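Local coordinates for PILI retraction protein PILT (Thermus thermophilus, PDB 5FL3) that probably hydrolyses ATP to power pilus retraction, as a P-loop ATPase of the GSP E family, and binds ADP, at residues I157-A162 / K177-L182; N164-E169 / L203-D208. One frame throughout, in Å; residues are numbered along the deposited sequence.

Interaction 1: I157-A162 / K177-L182; sequences INLHYA and KHKKSL
N158 and S181 bring the two backbones closest, their CA atoms 4.6 Å apart, where the loop K177-S181, leading into strand 182-187 at L182, passes the C-terminal end of helix 146-160. The backbone O of N158 receives K180 N at 2.6 Å, nearly in line with its C=O bond, and also a weak bond from S181 N. The side chain of N158 adds three more bonds. With CG anti to its own backbone N (chi1 177°), the amide reaches out from the helix into the bend of the loop. N158 OD1 accepts two amides, S181 N at 3.1 Å in the carbonyl plane and K179 N at 2.9 Å, tilted somewhat from that plane. N158 ND2 donates to K177 O at 2.8 Å, so both ends of the amide are engaged and its rotation is fixed. The one side chain thus binds the backbone of K177, K179 and S181. The extended K179 chain crosses the N158 side chain at about a right angle; K179 CD passes L159 CB at 3.9 Å, and its NZ goes on to a salt bridge with D155. K180 lays CB and CG against the carbonyl of Y161. S181 OG donates to Y161 O at 2.6 Å, approaching from above the carbonyl plane, and is also hydrogen-bonded to K163 N. On the sheet side, I157 and S181 rest on I165 of strand 164-169; I157 and Y161 meet helix 122-130 at A129 and A130, and L182 enters strand 182-187 by pairing with K163 and I165.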
loop_
_atom_site.group_PDB
_atom_site.type_symbol
_atom_site.label_atom_id
_atom_site.label_comp_id
_atom_site.label_asym_id
_atom_site.label_seq_id
_atom_site.Cartn_x
_atom_site.Cartn_y
_atom_site.Cartn_z
ATOM N N ILE A 157 -12.000 2.034 -10.876
ATOM C CA ILE A 157 -12.682 0.887 -11.469
ATOM C C ILE A 157 -14.145 0.812 -11.000
ATOM O O ILE A 157 -15.083 0.679 -11.800
ATOM C CB ILE A 157 -11.937 -0.417 -11.108
ATOM C CG1 ILE A 157 -10.594 -0.465 -11.832
ATOM C CG2 ILE A 157 -12.772 -1.638 -11.445
ATOM C CD1 ILE A 157 -9.707 -1.576 -11.370
ATOM N N ASN A 158 -14.320 0.933 -9.691
ATOM C CA ASN A 158 -15.627 0.834 -9.059
ATOM C C ASN A 158 -16.580 1.892 -9.610
ATOM O O ASN A 158 -17.801 1.706 -9.592
ATOM C CB ASN A 158 -15.464 0.969 -7.528
ATOM C CG ASN A 158 -16.793 0.951 -6.757
ATOM O OD1 ASN A 158 -17.781 0.325 -7.161
ATOM N ND2 ASN A 158 -16.802 1.638 -5.623
ATOM N N LEU A 159 -16.047 3.008 -10.099
ATOM C CA LEU A 159 -16.970 4.062 -10.455
ATOM C C LEU A 159 -17.098 4.293 -11.963
ATOM O O LEU A 159 -17.871 5.141 -12.386
ATOM C CB LEU A 159 -16.600 5.343 -9.703
ATOM C CG LEU A 159 -15.520 6.332 -10.081
ATOM C CD1 LEU A 159 -16.137 7.399 -10.951
ATOM C CD2 LEU A 159 -14.929 6.947 -8.812
ATOM N N HIS A 160 -16.400 3.500 -12.771
ATOM C CA HIS A 160 -16.536 3.591 -14.220
ATOM C C HIS A 160 -16.785 2.248 -14.879
ATOM O O HIS A 160 -17.031 2.210 -16.065
ATOM C CB HIS A 160 -15.288 4.223 -14.861
ATOM C CG HIS A 160 -15.107 5.663 -14.523
ATOM N ND1 HIS A 160 -13.909 6.178 -14.076
ATOM C CD2 HIS A 160 -15.979 6.697 -14.536
ATOM C CE1 HIS A 160 -14.047 7.470 -13.838
ATOM N NE2 HIS A 160 -15.295 7.809 -14.105
ATOM N N TYR A 161 -16.689 1.153 -14.124
ATOM C CA TYR A 161 -16.844 -0.193 -14.677
ATOM C C TYR A 161 -17.799 -1.054 -13.855
ATOM O O TYR A 161 -17.872 -0.923 -12.644
ATOM C CB TYR A 161 -15.494 -0.898 -14.767
ATOM C CG TYR A 161 -14.466 -0.223 -15.646
ATOM C CD1 TYR A 161 -14.419 -0.470 -17.009
ATOM C CD2 TYR A 161 -13.516 0.633 -15.107
ATOM C CE1 TYR A 161 -13.465 0.132 -17.813
ATOM C CE2 TYR A 161 -12.562 1.235 -15.896
ATOM C CZ TYR A 161 -12.540 0.983 -17.253
ATOM O OH TYR A 161 -11.587 1.586 -18.049
ATOM N N ALA A 162 -18.536 -1.938 -14.514
ATOM C CA ALA A 162 -19.434 -2.843 -13.798
ATOM C C ALA A 162 -18.757 -4.207 -13.616
ATOM O O ALA A 162 -18.891 -5.100 -14.446
ATOM C CB ALA A 162 -20.754 -2.985 -14.531
ATOM N N LYS A 177 -17.448 1.535 -0.901
ATOM C CA LYS A 177 -18.862 1.255 -1.054
ATOM C C LYS A 177 -19.117 0.788 -2.490
ATOM O O LYS A 177 -18.277 0.962 -3.366
ATOM C CB LYS A 177 -19.705 2.475 -0.687
ATOM C CG LYS A 177 -19.458 3.671 -1.544
ATOM C CD LYS A 177 -20.187 4.883 -1.011
ATOM C CE LYS A 177 -20.008 6.080 -1.943
ATOM N NZ LYS A 177 -20.748 5.895 -3.237
ATOM N N HIS A 178 -20.246 0.133 -2.698
ATOM C CA HIS A 178 -20.706 -0.255 -4.028
ATOM C C HIS A 178 -20.946 1.015 -4.854
ATOM O O HIS A 178 -21.560 1.974 -4.384
ATOM C CB HIS A 178 -21.971 -1.131 -3.888
ATOM C CG HIS A 178 -22.799 -1.260 -5.133
ATOM N ND1 HIS A 178 -22.384 -1.965 -6.247
ATOM C CD2 HIS A 178 -24.052 -0.815 -5.418
ATOM C CE1 HIS A 178 -23.329 -1.925 -7.172
ATOM N NE2 HIS A 178 -24.352 -1.231 -6.693
ATOM N N LYS A 179 -20.386 1.058 -6.054
ATOM C CA LYS A 179 -20.708 2.128 -6.983
ATOM C C LYS A 179 -21.179 1.464 -8.264
ATOM O O LYS A 179 -22.310 0.955 -8.314
ATOM C CB LYS A 179 -19.517 3.056 -7.206
ATOM C CG LYS A 179 -19.132 3.801 -5.921
ATOM C CD LYS A 179 -17.946 4.742 -6.108
ATOM C CE LYS A 179 -17.525 5.365 -4.774
ATOM N NZ LYS A 179 -16.331 6.245 -4.892
ATOM N N LYS A 180 -20.324 1.415 -9.277
ATOM C CA LYS A 180 -20.689 0.690 -10.483
ATOM C C LYS A 180 -20.297 -0.782 -10.371
ATOM O O LYS A 180 -20.869 -1.631 -11.042
ATOM C CB LYS A 180 -20.044 1.331 -11.709
ATOM C CG LYS A 180 -20.686 0.930 -13.034
ATOM C CD LYS A 180 -20.666 2.085 -14.056
ATOM C CE LYS A 180 -21.300 1.658 -15.398
ATOM N NZ LYS A 180 -21.585 2.816 -16.308
ATOM N N SER A 181 -19.319 -1.067 -9.516
ATOM C CA SER A 181 -18.811 -2.425 -9.297
ATOM C C SER A 181 -19.266 -3.003 -7.980
ATOM O O SER A 181 -19.716 -2.276 -7.108
ATOM C CB SER A 181 -17.287 -2.445 -9.312
ATOM O OG SER A 181 -16.776 -2.107 -10.577
ATOM N N LEU A 182 -19.161 -4.321 -7.851
ATOM C CA LEU A 182 -19.199 -4.955 -6.542
ATOM C C LEU A 182 -17.780 -4.951 -5.980
ATOM O O LEU A 182 -16.814 -5.225 -6.687
ATOM C CB LEU A 182 -19.726 -6.382 -6.613
ATOM C CG LEU A 182 -21.147 -6.583 -7.105
ATOM C CD1 LEU A 182 -21.473 -8.081 -7.107
ATOM C CD2 LEU A 182 -22.090 -5.816 -6.216
#

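Interaction 2: N164-E169 / L203-D208; sequences NIITIE and LRQDPD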
loop_
_atom_site.group_PDB
_atom_site.type_symbol
_atom_site.label_atom_id
_atom_site.label_comp_id
_atom_site.label_asym_id
_atom_site.label_seq_id
_atom_site.Cartn_x
_atom_site.Cartn_y
_atom_site.Cartn_z
ATOM N N ASN A 164 -16.926 -7.348 -10.784
ATOM C CA ASN A 164 -16.844 -7.934 -9.470
ATOM C C ASN A 164 -15.392 -7.863 -8.952
ATOM O O ASN A 164 -14.489 -8.516 -9.474
ATOM C CB ASN A 164 -17.358 -9.360 -9.510
ATOM C CG ASN A 164 -17.461 -9.958 -8.148
ATOM O OD1 ASN A 164 -17.812 -9.265 -7.179
ATOM N ND2 ASN A 164 -17.144 -11.249 -8.042
ATOM N N ILE A 165 -15.178 -7.045 -7.936
ATOM C CA ILE A 165 -13.852 -6.794 -7.381
ATOM C C ILE A 165 -13.718 -7.456 -6.031
ATOM O O ILE A 165 -14.465 -7.122 -5.106
ATOM C CB ILE A 165 -13.588 -5.304 -7.190
ATOM C CG1 ILE A 165 -13.688 -4.539 -8.523
ATOM C CG2 ILE A 165 -12.269 -5.106 -6.536
ATOM C CD1 ILE A 165 -13.760 -3.007 -8.320
ATOM N N ILE A 166 -12.771 -8.388 -5.920
ATOM C CA ILE A 166 -12.557 -9.130 -4.681
ATOM C C ILE A 166 -11.173 -8.831 -4.126
ATOM O O ILE A 166 -10.154 -9.087 -4.774
ATOM C CB ILE A 166 -12.715 -10.643 -4.899
ATOM C CG1 ILE A 166 -14.052 -10.930 -5.604
ATOM C CG2 ILE A 166 -12.590 -11.406 -3.574
ATOM C CD1 ILE A 166 -14.278 -12.402 -5.909
ATOM N N THR A 167 -11.142 -8.267 -2.931
ATOM C CA THR A 167 -9.883 -7.886 -2.313
ATOM C C THR A 167 -9.614 -8.781 -1.103
ATOM O O THR A 167 -10.546 -9.189 -0.419
ATOM C CB THR A 167 -9.876 -6.369 -1.908
ATOM O OG1 THR A 167 -10.534 -6.176 -0.652
ATOM C CG2 THR A 167 -10.568 -5.531 -2.960
ATOM N N ILE A 168 -8.342 -9.118 -0.875
ATOM C CA ILE A 168 -7.931 -9.915 0.286
ATOM C C ILE A 168 -6.837 -9.147 1.020
ATOM O O ILE A 168 -5.754 -8.911 0.485
ATOM C CB ILE A 168 -7.447 -11.328 -0.103
ATOM C CG1 ILE A 168 -8.630 -12.184 -0.586
ATOM C CG2 ILE A 168 -6.867 -12.031 1.103
ATOM C CD1 ILE A 168 -8.935 -12.053 -2.015
ATOM N N GLU A 169 -7.150 -8.738 2.242
ATOM C CA GLU A 169 -6.427 -7.650 2.900
ATOM C C GLU A 169 -6.045 -8.024 4.300
ATOM O O GLU A 169 -6.781 -8.746 4.986
ATOM C CB GLU A 169 -7.269 -6.359 2.933
ATOM C CG GLU A 169 -7.510 -5.771 1.552
ATOM C CD GLU A 169 -8.321 -4.504 1.568
ATOM O OE1 GLU A 169 -7.744 -3.440 1.900
ATOM O OE2 GLU A 169 -9.529 -4.579 1.231
ATOM N N LEU A 203 -11.031 -17.373 -7.003
ATOM C CA LEU A 203 -11.061 -17.962 -8.350
ATOM C C LEU A 203 -12.421 -18.611 -8.623
ATOM O O LEU A 203 -12.831 -18.753 -9.770
ATOM C CB LEU A 203 -9.933 -18.990 -8.523
ATOM C CG LEU A 203 -8.502 -18.449 -8.474
ATOM C CD1 LEU A 203 -7.485 -19.558 -8.586
ATOM C CD2 LEU A 203 -8.285 -17.410 -9.570
ATOM N N ARG A 204 -13.108 -18.974 -7.542
ATOM C CA ARG A 204 -14.426 -19.590 -7.566
ATOM C C ARG A 204 -15.584 -18.625 -7.385
ATOM O O ARG A 204 -16.731 -19.046 -7.312
ATOM C CB ARG A 204 -14.521 -20.640 -6.467
ATOM C CG ARG A 204 -13.355 -21.584 -6.463
ATOM C CD ARG A 204 -13.762 -22.881 -5.799
ATOM N NE ARG A 204 -12.601 -23.613 -5.328
ATOM C CZ ARG A 204 -12.679 -24.673 -4.541
ATOM N NH1 ARG A 204 -13.869 -25.106 -4.150
ATOM N NH2 ARG A 204 -11.578 -25.295 -4.144
ATOM N N GLN A 205 -15.304 -17.336 -7.282
ATOM C CA GLN A 205 -16.365 -16.404 -6.921
ATOM C C GLN A 205 -16.639 -15.445 -8.067
ATOM O O GLN A 205 -17.088 -14.327 -7.851
ATOM C CB GLN A 205 -15.991 -15.663 -5.640
ATOM C CG GLN A 205 -15.993 -16.538 -4.378
ATOM C CD GLN A 205 -15.054 -16.009 -3.284
ATOM O OE1 GLN A 205 -14.379 -14.988 -3.474
ATOM N NE2 GLN A 205 -14.990 -16.710 -2.156
ATOM N N ASP A 206 -16.383 -15.906 -9.286
ATOM C CA ASP A 206 -16.647 -15.141 -10.501
ATOM C C ASP A 206 -16.119 -13.685 -10.431
ATOM O O ASP A 206 -16.878 -12.724 -10.582
ATOM C CB ASP A 206 -18.145 -15.157 -10.785
ATOM C CG ASP A 206 -18.498 -14.546 -12.139
ATOM O OD1 ASP A 206 -17.757 -14.762 -13.116
ATOM O OD2 ASP A 206 -19.514 -13.827 -12.217
ATOM N N PRO A 207 -14.806 -13.516 -10.205
ATOM C CA PRO A 207 -14.292 -12.155 -10.104
ATOM C C PRO A 207 -13.850 -11.588 -11.457
ATOM O O PRO A 207 -13.479 -12.350 -12.328
ATOM C CB PRO A 207 -13.089 -12.337 -9.183
ATOM C CG PRO A 207 -12.541 -13.632 -9.620
ATOM C CD PRO A 207 -13.729 -14.499 -9.972
ATOM N N ASP A 208 -13.871 -10.270 -11.616
ATOM C CA ASP A 208 -13.139 -9.628 -12.714
ATOM C C ASP A 208 -11.796 -9.095 -12.217
ATOM O O ASP A 208 -10.782 -9.150 -12.930
ATOM C CB ASP A 208 -13.936 -8.475 -13.325
ATOM C CG ASP A 208 -15.302 -8.903 -13.798
ATOM O OD1 ASP A 208 -15.369 -9.606 -14.833
ATOM O OD2 ASP A 208 -16.297 -8.539 -13.130
#
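N164, at the start of strand 164-169, and D208, just before strand 209-212, are joined by two hydrogen bonds. N164 N donates to D208 OD2 at 2.7 Å, nearly straight at 170°; the oxygen accepts on its anti lone pair. D208 N returns a bond to N164 O at 2.8 Å, on a lone pair in the carbonyl plane. The aspartate therefore holds the strand's first residue by backbone and side chain together. A third hydrogen bond comes from the N164 side chain: CG stands anti to the backbone N (chi1 -173°), which carries N164 ND2 to D206 O at 2.9 Å. That oxygen lies close to the amide plane of N164, yet the donor sits well above the carbonyl plane of D206. Apolar contact is supplied by I166, whose CD1 meets P207 CB at 3.5 Å. I166 CD1 also touches Q205 CB at 3.7 Å and lies near Q205 OE1, and the side chains of I166 and Q205 cross at about a right angle. Q205 and P207 pack against the CD1 end of this buried isoleucine. The loop 203-208 follows helix 195-202, which contributes A202 to the packing on I166, and leads into strand 209-212. There N164 bonds to V209, and I166 to V209 and M211, by backbone atoms in parallel pairing, while I165 pairs with strand 182-187 on the other edge of strand 164-169.

Overall arrangement
Interactions 1 and 2 lie 13 Å apart, centre to centre, on consecutive elements, helix 146-160 and strand 164-169. They meet directly: I165 N and L182 O, 2.7 Å apart, probably form a hydrogen bond that joins the two strands, and I165 CD1 packs on I157 CG2 (3.6 Å). Strand 164-169 is flanked by 182-187 and 209-212 among the parallel strands of the mixed seven-stranded sheet; the two contacts lie where the chain enters these neighbours. Both are away from the ADP pocket, but interaction 1 sits at the far end of the helix whose start carries the ADP-binding K146 and S147 of the P-loop and the adjoining T148; interaction 2 follows one strand on.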